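Local structure of DUF3856 domain-containing protein (2HR2) at residues 27-41 and 55-69. The protein is of unknown function but has a TPR-like alpha-alpha superhelix fold, which probably serves as a scaffold for binding a partner. Residues are numbered along the deposited sequence; the frame is centred on the assembly and turned at random.
Sequences YDEAAANCRRAMEIS and FDAFCHAGLAEALAG
Met38 O is gripped by two side chains: Ser41 OG donates to it over 2.8 Å, and His42 ND1 adds a weak second bond. The hydroxyl is thus turned back on its own helix, while Ser41 CB presses against the CD2-CE2 side of the Phe55 ring. That ring brings its edge to Ala37 O, with CE2 at 3.6 Å, and its CZ to the Ala37 methyl. The side chain of Met38, present as selenomethionine, is a knob set among Asp56, Cys59, His60 and Leu63. Its CG lies 3.5 Å from Cys59 CB, and SE rests over one face of the His60 ring, 3.8 Å from the centroid, a sulfur-aromatic-type contact made here by selenium. A weak ND1 bond to Asp56 O helps hold this imidazole in place. The bend at chi3 (-74°) carries CE toward Leu63 CD2. Leu63 answers as a knob among Ala31, Cys34, Arg35 and Met38: with CG anti to the backbone N (chi1 179°), CD1 reaches Ala31 CB at 3.7 Å and lies over the centre of one face of the Arg35 guanidinium. Farther along, Ala66 CB rests against Tyr27 O and the methyls of Ala30 and Ala31, and Gly69 CA sits over one Tyr27 ring face, 4.0 Å from its centroid, a CH-pi contact. Cutting Tyr27 back to an alanine is likely to strip Gly69 CA of its aromatic face and open a gap beside Ala66 O. No hydrogen bond links segments 27-41 and 55-69, antiparallel at 153° with axes 8.5 Å apart; Ser41 O bonds His52 NE2 just before the second. Their helices are successive antiparallel neighbours in the TPR-like alpha-alpha superhelix, flanked by helices 4-24 (at Phe55 and Ala66), 73-90 (at Leu63 and Leu67) and 97-114 (at Glu65).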
ATOM      1  N   TYR A  27       8.319  -6.222   9.058  1.00 59.88           N
ATOM      2  CA  TYR A  27       8.065  -4.886   8.522  1.00 59.90           C
ATOM      3  C   TYR A  27       9.309  -4.021   8.319  1.00 60.26           C
ATOM      4  O   TYR A  27       9.368  -3.250   7.361  1.00 60.59           O
ATOM      5  CB  TYR A  27       7.036  -4.151   9.383  1.00 59.42           C
ATOM      6  CG  TYR A  27       5.721  -4.887   9.503  1.00 57.83           C
ATOM      7  CD1 TYR A  27       5.019  -5.280   8.368  1.00 59.96           C
ATOM      8  CD2 TYR A  27       5.161  -5.159  10.746  1.00 57.12           C
ATOM      9  CE1 TYR A  27       3.811  -5.956   8.461  1.00 59.18           C
ATOM     10  CE2 TYR A  27       3.944  -5.827  10.851  1.00 58.80           C
ATOM     11  CZ  TYR A  27       3.274  -6.224   9.702  1.00 60.25           C
ATOM     12  OH  TYR A  27       2.071  -6.880   9.784  1.00 57.73           O
ATOM     13  N   ASP A  28      10.288  -4.138   9.212  1.00 60.43           N
ATOM     14  CA  ASP A  28      11.547  -3.398   9.081  1.00 60.66           C
ATOM     15  C   ASP A  28      12.235  -3.741   7.759  1.00 60.51           C
ATOM     16  O   ASP A  28      12.663  -2.854   7.021  1.00 59.98           O
ATOM     17  CB  ASP A  28      12.523  -3.739  10.221  1.00 61.05           C
ATOM     18  CG  ASP A  28      12.094  -3.177  11.575  1.00 64.55           C
ATOM     19  OD1 ASP A  28      11.716  -1.991  11.649  1.00 69.92           O
ATOM     20  OD2 ASP A  28      12.177  -3.910  12.584  1.00 67.31           O
ATOM     21  N   GLU A  29      12.325  -5.034   7.463  1.00 60.64           N
ATOM     22  CA  GLU A  29      12.975  -5.508   6.235  1.00 60.92           C
ATOM     23  C   GLU A  29      12.154  -5.149   5.006  1.00 60.51           C
ATOM     24  O   GLU A  29      12.704  -4.770   3.978  1.00 60.62           O
ATOM     25  CB  GLU A  29      13.222  -7.025   6.247  1.00 61.29           C
ATOM     26  CG  GLU A  29      14.276  -7.522   7.244  1.00 65.24           C
ATOM     27  CD  GLU A  29      13.812  -7.473   8.705  1.00 74.43           C
ATOM     28  OE1 GLU A  29      12.643  -7.091   8.954  1.00 72.09           O
ATOM     29  OE2 GLU A  29      14.620  -7.814   9.603  1.00 76.42           O
ATOM     30  N   ALA A  30      10.838  -5.278   5.122  1.00 60.29           N
ATOM     31  CA  ALA A  30       9.933  -4.968   4.027  1.00 60.56           C
ATOM     32  C   ALA A  30      10.031  -3.504   3.612  1.00 60.27           C
ATOM     33  O   ALA A  30      10.050  -3.189   2.421  1.00 59.85           O
ATOM     34  CB  ALA A  30       8.499  -5.306   4.422  1.00 60.90           C
ATOM     35  N   ALA A  31      10.087  -2.613   4.595  1.00 60.29           N
ATOM     36  CA  ALA A  31      10.197  -1.187   4.321  1.00 60.26           C
ATOM     37  C   ALA A  31      11.497  -0.897   3.586  1.00 60.45           C
ATOM     38  O   ALA A  31      11.502  -0.169   2.600  1.00 60.71           O
ATOM     39  CB  ALA A  31      10.129  -0.389   5.602  1.00 60.18           C
ATOM     40  N   ALA A  32      12.592  -1.484   4.062  1.00 60.29           N
ATOM     41  CA  ALA A  32      13.900  -1.304   3.439  1.00 60.08           C
ATOM     42  C   ALA A  32      13.912  -1.797   1.989  1.00 60.28           C
ATOM     43  O   ALA A  32      14.444  -1.120   1.108  1.00 60.62           O
ATOM     44  CB  ALA A  32      14.971  -2.017   4.250  1.00 59.56           C
ATOM     45  N   ASN A  33      13.328  -2.968   1.745  1.00 60.27           N
ATOM     46  CA  ASN A  33      13.264  -3.520   0.384  1.00 60.73           C
ATOM     47  C   ASN A  33      12.374  -2.731  -0.577  1.00 60.79           C
ATOM     48  O   ASN A  33      12.654  -2.700  -1.774  1.00 61.25           O
ATOM     49  CB  ASN A  33      12.843  -4.992   0.392  1.00 60.93           C
ATOM     50  CG  ASN A  33      13.987  -5.927   0.716  1.00 60.38           C
ATOM     51  OD1 ASN A  33      15.133  -5.664   0.377  1.00 62.04           O
ATOM     52  ND2 ASN A  33      13.671  -7.046   1.343  1.00 62.66           N
ATOM     53  N   CYS A  34      11.303  -2.118  -0.074  1.00 60.60           N
ATOM     54  CA  CYS A  34      10.454  -1.266  -0.910  1.00 61.20           C
ATOM     55  C   CYS A  34      11.210  -0.027  -1.360  1.00 60.94           C
ATOM     56  O   CYS A  34      11.132   0.357  -2.524  1.00 61.51           O
ATOM     57  CB  CYS A  34       9.202  -0.822  -0.166  1.00 61.65           C
ATOM     58  SG  CYS A  34       8.039  -2.140   0.145  1.00 65.70           S
ATOM     59  N   ARG A  35      11.922   0.606  -0.432  1.00 60.54           N
ATOM     60  CA  ARG A  35      12.719   1.777  -0.759  1.00 60.73           C
ATOM     61  C   ARG A  35      13.837   1.377  -1.719  1.00 60.63           C
ATOM     62  O   ARG A  35      14.132   2.101  -2.673  1.00 61.31           O
ATOM     63  CB  ARG A  35      13.331   2.405   0.488  1.00 60.13           C
ATOM     64  CG  ARG A  35      12.356   2.884   1.556  1.00 61.60           C
ATOM     65  CD  ARG A  35      13.145   3.544   2.681  1.00 62.47           C
ATOM     66  NE  ARG A  35      12.518   3.453   4.001  1.00 66.47           N
ATOM     67  CZ  ARG A  35      11.575   4.261   4.482  1.00 66.91           C
ATOM     68  NH1 ARG A  35      11.061   5.244   3.749  1.00 68.51           N
ATOM     69  NH2 ARG A  35      11.120   4.066   5.715  1.00 64.34           N
ATOM     70  N   ARG A  36      14.451   0.221  -1.468  1.00 60.57           N
ATOM     71  CA  ARG A  36      15.533  -0.269  -2.320  1.00 60.77           C
ATOM     72  C   ARG A  36      15.033  -0.549  -3.738  1.00 60.53           C
ATOM     73  O   ARG A  36      15.727  -0.259  -4.708  1.00 60.01           O
ATOM     74  CB  ARG A  36      16.182  -1.518  -1.721  1.00 60.52           C
ATOM     75  CG  ARG A  36      17.435  -1.964  -2.473  1.00 61.38           C
ATOM     76  CD  ARG A  36      18.252  -2.998  -1.700  1.00 62.14           C
ATOM     77  NE  ARG A  36      17.573  -4.285  -1.559  1.00 64.07           N
ATOM     78  CZ  ARG A  36      17.496  -5.220  -2.506  1.00 64.40           C
ATOM     79  NH1 ARG A  36      18.028  -5.033  -3.706  1.00 66.65           N
ATOM     80  NH2 ARG A  36      16.856  -6.356  -2.260  1.00 66.06           N
ATOM     81  N   ALA A  37      13.827  -1.100  -3.848  1.00 60.59           N
ATOM     82  CA  ALA A  37      13.230  -1.395  -5.149  1.00 60.72           C
ATOM     83  C   ALA A  37      13.048  -0.127  -5.983  1.00 61.04           C
ATOM     84  O   ALA A  37      13.303  -0.138  -7.187  1.00 61.03           O
ATOM     85  CB  ALA A  37      11.901  -2.110  -4.981  1.00 60.95           C
HETATM   86  N   MSE A  38      12.607   0.958  -5.349  1.00 61.74           N
HETATM   87  CA  MSE A  38      12.446   2.237  -6.044  1.00 63.90           C
HETATM   88  C   MSE A  38      13.782   2.861  -6.406  1.00 61.65           C
HETATM   89  O   MSE A  38      13.934   3.406  -7.499  1.00 61.49           O
HETATM   90  CB  MSE A  38      11.640   3.224  -5.206  1.00 63.80           C
HETATM   91  CG  MSE A  38      10.166   2.882  -5.152  1.00 68.66           C
HETATM   92 SE   MSE A  38       9.078   4.134  -4.079  1.00 78.97          SE
HETATM   93  CE  MSE A  38       9.654   3.572  -2.200  1.00 68.97           C
ATOM     94  N   GLU A  39      14.741   2.792  -5.486  1.00 61.20           N
ATOM     95  CA  GLU A  39      16.075   3.323  -5.731  1.00 61.22           C
ATOM     96  C   GLU A  39      16.666   2.694  -6.993  1.00 60.76           C
ATOM     97  O   GLU A  39      17.249   3.395  -7.822  1.00 61.22           O
ATOM     98  CB  GLU A  39      16.965   3.057  -4.518  1.00 61.43           C
ATOM     99  CG  GLU A  39      18.348   3.705  -4.571  1.00 64.04           C
ATOM    100  CD  GLU A  39      19.097   3.608  -3.240  1.00 64.22           C
ATOM    101  OE1 GLU A  39      18.549   3.020  -2.276  1.00 71.01           O
ATOM    102  OE2 GLU A  39      20.233   4.130  -3.158  1.00 67.26           O
ATOM    103  N   ILE A  40      16.487   1.383  -7.142  1.00 60.26           N
ATOM    104  CA  ILE A  40      16.972   0.654  -8.310  1.00 59.96           C
ATOM    105  C   ILE A  40      16.197   1.034  -9.569  1.00 60.41           C
ATOM    106  O   ILE A  40      16.793   1.245 -10.622  1.00 60.34           O
ATOM    107  CB  ILE A  40      16.877  -0.882  -8.101  1.00 59.46           C
ATOM    108  CG1 ILE A  40      17.840  -1.333  -7.002  1.00 58.80           C
ATOM    109  CG2 ILE A  40      17.214  -1.630  -9.395  1.00 58.43           C
ATOM    110  CD1 ILE A  40      17.636  -2.760  -6.536  1.00 59.51           C
ATOM    111  N   SER A  41      14.875   1.113  -9.460  1.00 60.80           N
ATOM    112  CA  SER A  41      14.039   1.447 -10.614  1.00 60.87           C
ATOM    113  C   SER A  41      14.367   2.823 -11.190  1.00 60.85           C
ATOM    114  O   SER A  41      14.275   3.024 -12.401  1.00 60.98           O
ATOM    115  CB  SER A  41      12.548   1.387 -10.277  1.00 60.71           C
ATOM    116  OG  SER A  41      12.153   2.500  -9.497  1.00 62.10           O
ATOM    117  N   PHE A  55       4.893   0.944 -10.962  1.00 59.99           N
ATOM    118  CA  PHE A  55       5.850   0.283 -10.092  1.00 59.74           C
ATOM    119  C   PHE A  55       6.063   1.063  -8.796  1.00 60.14           C
ATOM    120  O   PHE A  55       6.091   0.471  -7.718  1.00 60.29           O
ATOM    121  CB  PHE A  55       7.177   0.074 -10.811  1.00 58.47           C
ATOM    122  CG  PHE A  55       8.157  -0.744 -10.030  1.00 57.26           C
ATOM    123  CD1 PHE A  55       8.052  -2.125 -10.002  1.00 55.82           C
ATOM    124  CD2 PHE A  55       9.183  -0.139  -9.322  1.00 56.73           C
ATOM    125  CE1 PHE A  55       8.948  -2.887  -9.286  1.00 56.42           C
ATOM    126  CE2 PHE A  55      10.089  -0.898  -8.601  1.00 57.62           C
ATOM    127  CZ  PHE A  55       9.971  -2.272  -8.583  1.00 56.90           C
ATOM    128  N   ASP A  56       6.215   2.381  -8.898  1.00 60.46           N
ATOM    129  CA  ASP A  56       6.375   3.223  -7.708  1.00 61.12           C
ATOM    130  C   ASP A  56       5.125   3.162  -6.813  1.00 61.08           C
ATOM    131  O   ASP A  56       5.235   3.172  -5.580  1.00 61.01           O
ATOM    132  CB  ASP A  56       6.716   4.675  -8.087  1.00 61.57           C
ATOM    133  CG  ASP A  56       8.132   4.828  -8.654  1.00 63.51           C
ATOM    134  OD1 ASP A  56       9.008   3.993  -8.353  1.00 68.43           O
ATOM    135  OD2 ASP A  56       8.375   5.803  -9.395  1.00 66.03           O
ATOM    136  N   ALA A  57       3.948   3.079  -7.431  1.00 60.77           N
ATOM    137  CA  ALA A  57       2.701   2.964  -6.676  1.00 60.75           C
ATOM    138  C   ALA A  57       2.664   1.678  -5.855  1.00 60.95           C
ATOM    139  O   ALA A  57       2.252   1.685  -4.698  1.00 61.47           O
ATOM    140  CB  ALA A  57       1.509   3.015  -7.616  1.00 60.95           C
ATOM    141  N   PHE A  58       3.104   0.582  -6.462  1.00 61.06           N
ATOM    142  CA  PHE A  58       3.129  -0.718  -5.804  1.00 61.33           C
ATOM    143  C   PHE A  58       4.105  -0.676  -4.629  1.00 60.98           C
ATOM    144  O   PHE A  58       3.801  -1.185  -3.551  1.00 61.30           O
ATOM    145  CB  PHE A  58       3.547  -1.799  -6.804  1.00 62.67           C
ATOM    146  CG  PHE A  58       2.482  -2.172  -7.816  1.00 64.95           C
ATOM    147  CD1 PHE A  58       1.497  -1.274  -8.235  1.00 68.28           C
ATOM    148  CD2 PHE A  58       2.529  -3.423  -8.422  1.00 69.81           C
ATOM    149  CE1 PHE A  58       0.557  -1.637  -9.186  1.00 69.58           C
ATOM    150  CE2 PHE A  58       1.593  -3.791  -9.376  1.00 71.34           C
ATOM    151  CZ  PHE A  58       0.605  -2.896  -9.759  1.00 69.72           C
ATOM    152  N   CYS A  59       5.266  -0.058  -4.838  1.00 60.80           N
ATOM    153  CA  CYS A  59       6.271   0.078  -3.786  1.00 61.31           C
ATOM    154  C   CYS A  59       5.754   0.924  -2.623  1.00 61.20           C
ATOM    155  O   CYS A  59       5.962   0.570  -1.456  1.00 61.36           O
ATOM    156  CB  CYS A  59       7.559   0.701  -4.337  1.00 61.36           C
ATOM    157  SG  CYS A  59       8.434  -0.309  -5.545  1.00 63.59           S
ATOM    158  N   HIS A  60       5.098   2.041  -2.941  1.00 60.94           N
ATOM    159  CA  HIS A  60       4.524   2.916  -1.910  1.00 60.99           C
ATOM    160  C   HIS A  60       3.397   2.246  -1.111  1.00 60.80           C
ATOM    161  O   HIS A  60       3.246   2.506   0.086  1.00 60.48           O
ATOM    162  CB  HIS A  60       4.012   4.230  -2.507  1.00 61.26           C
ATOM    163  CG  HIS A  60       5.088   5.227  -2.804  1.00 61.28           C
ATOM    164  ND1 HIS A  60       5.428   5.598  -4.087  1.00 62.06           N
ATOM    165  CD2 HIS A  60       5.897   5.934  -1.981  1.00 62.04           C
ATOM    166  CE1 HIS A  60       6.395   6.497  -4.040  1.00 62.19           C
ATOM    167  NE2 HIS A  60       6.699   6.717  -2.775  1.00 62.54           N
ATOM    168  N   ALA A  61       2.599   1.408  -1.768  1.00 60.51           N
ATOM    169  CA  ALA A  61       1.535   0.682  -1.087  1.00 60.83           C
ATOM    170  C   ALA A  61       2.154  -0.268  -0.074  1.00 60.76           C
ATOM    171  O   ALA A  61       1.753  -0.299   1.093  1.00 61.13           O
ATOM    172  CB  ALA A  61       0.700  -0.099  -2.085  1.00 61.49           C
ATOM    173  N   GLY A  62       3.137  -1.039  -0.532  1.00 60.09           N
ATOM    174  CA  GLY A  62       3.854  -1.972   0.327  1.00 60.05           C
ATOM    175  C   GLY A  62       4.554  -1.253   1.467  1.00 60.65           C
ATOM    176  O   GLY A  62       4.513  -1.708   2.610  1.00 61.21           O
ATOM    177  N   LEU A  63       5.187  -0.126   1.159  1.00 60.59           N
ATOM    178  CA  LEU A  63       5.897   0.660   2.165  1.00 60.82           C
ATOM    179  C   LEU A  63       4.935   1.186   3.227  1.00 61.02           C
ATOM    180  O   LEU A  63       5.251   1.163   4.413  1.00 60.63           O
ATOM    181  CB  LEU A  63       6.662   1.817   1.511  1.00 60.44           C
ATOM    182  CG  LEU A  63       7.454   2.777   2.414  1.00 60.87           C
ATOM    183  CD1 LEU A  63       8.436   2.044   3.318  1.00 62.11           C
ATOM    184  CD2 LEU A  63       8.190   3.796   1.571  1.00 60.55           C
ATOM    185  N   ALA A  64       3.766   1.646   2.795  1.00 61.31           N
ATOM    186  CA  ALA A  64       2.750   2.164   3.713  1.00 61.15           C
ATOM    187  C   ALA A  64       2.273   1.079   4.673  1.00 61.10           C
ATOM    188  O   ALA A  64       2.091   1.337   5.861  1.00 60.99           O
ATOM    189  CB  ALA A  64       1.572   2.734   2.936  1.00 61.38           C
ATOM    190  N   GLU A  65       2.069  -0.128   4.154  1.00 61.18           N
ATOM    191  CA  GLU A  65       1.652  -1.258   4.987  1.00 62.02           C
ATOM    192  C   GLU A  65       2.714  -1.586   6.034  1.00 61.51           C
ATOM    193  O   GLU A  65       2.385  -1.850   7.190  1.00 62.08           O
ATOM    194  CB  GLU A  65       1.372  -2.502   4.130  1.00 61.39           C
ATOM    195  CG  GLU A  65       1.011  -3.751   4.948  1.00 64.47           C
ATOM    196  CD  GLU A  65       0.706  -4.994   4.099  1.00 65.61           C
ATOM    197  OE1 GLU A  65       0.520  -4.875   2.858  1.00 74.09           O
ATOM    198  OE2 GLU A  65       0.646  -6.097   4.697  1.00 70.54           O
ATOM    199  N   ALA A  66       3.980  -1.586   5.622  1.00 61.39           N
ATOM    200  CA  ALA A  66       5.085  -1.887   6.533  1.00 61.23           C
ATOM    201  C   ALA A  66       5.205  -0.833   7.631  1.00 61.10           C
ATOM    202  O   ALA A  66       5.331  -1.167   8.808  1.00 61.42           O
ATOM    203  CB  ALA A  66       6.390  -1.991   5.770  1.00 61.40           C
ATOM    204  N   LEU A  67       5.163   0.435   7.237  1.00 60.60           N
ATOM    205  CA  LEU A  67       5.270   1.540   8.182  1.00 60.61           C
ATOM    206  C   LEU A  67       4.092   1.578   9.157  1.00 60.81           C
ATOM    207  O   LEU A  67       4.257   1.956  10.324  1.00 60.77           O
ATOM    208  CB  LEU A  67       5.389   2.865   7.431  1.00 60.38           C
ATOM    209  CG  LEU A  67       6.701   3.040   6.657  1.00 61.80           C
ATOM    210  CD1 LEU A  67       6.603   4.210   5.696  1.00 63.52           C
ATOM    211  CD2 LEU A  67       7.887   3.213   7.601  1.00 61.59           C
ATOM    212  N   ALA A  68       2.909   1.204   8.676  1.00 60.78           N
ATOM    213  CA  ALA A  68       1.727   1.129   9.527  1.00 60.70           C
ATOM    214  C   ALA A  68       1.945   0.040  10.567  1.00 60.67           C
ATOM    215  O   ALA A  68       1.613   0.218  11.739  1.00 60.68           O
ATOM    216  CB  ALA A  68       0.489   0.821   8.692  1.00 60.62           C
ATOM    217  N   GLY A  69       2.511  -1.083  10.123  1.00 60.40           N
ATOM    218  CA  GLY A  69       2.832  -2.206  10.999  1.00 60.33           C
ATOM    219  C   GLY A  69       3.811  -1.827  12.099  1.00 60.41           C
ATOM    220  O   GLY A  69       3.686  -2.294  13.236  1.00 60.28           O
TER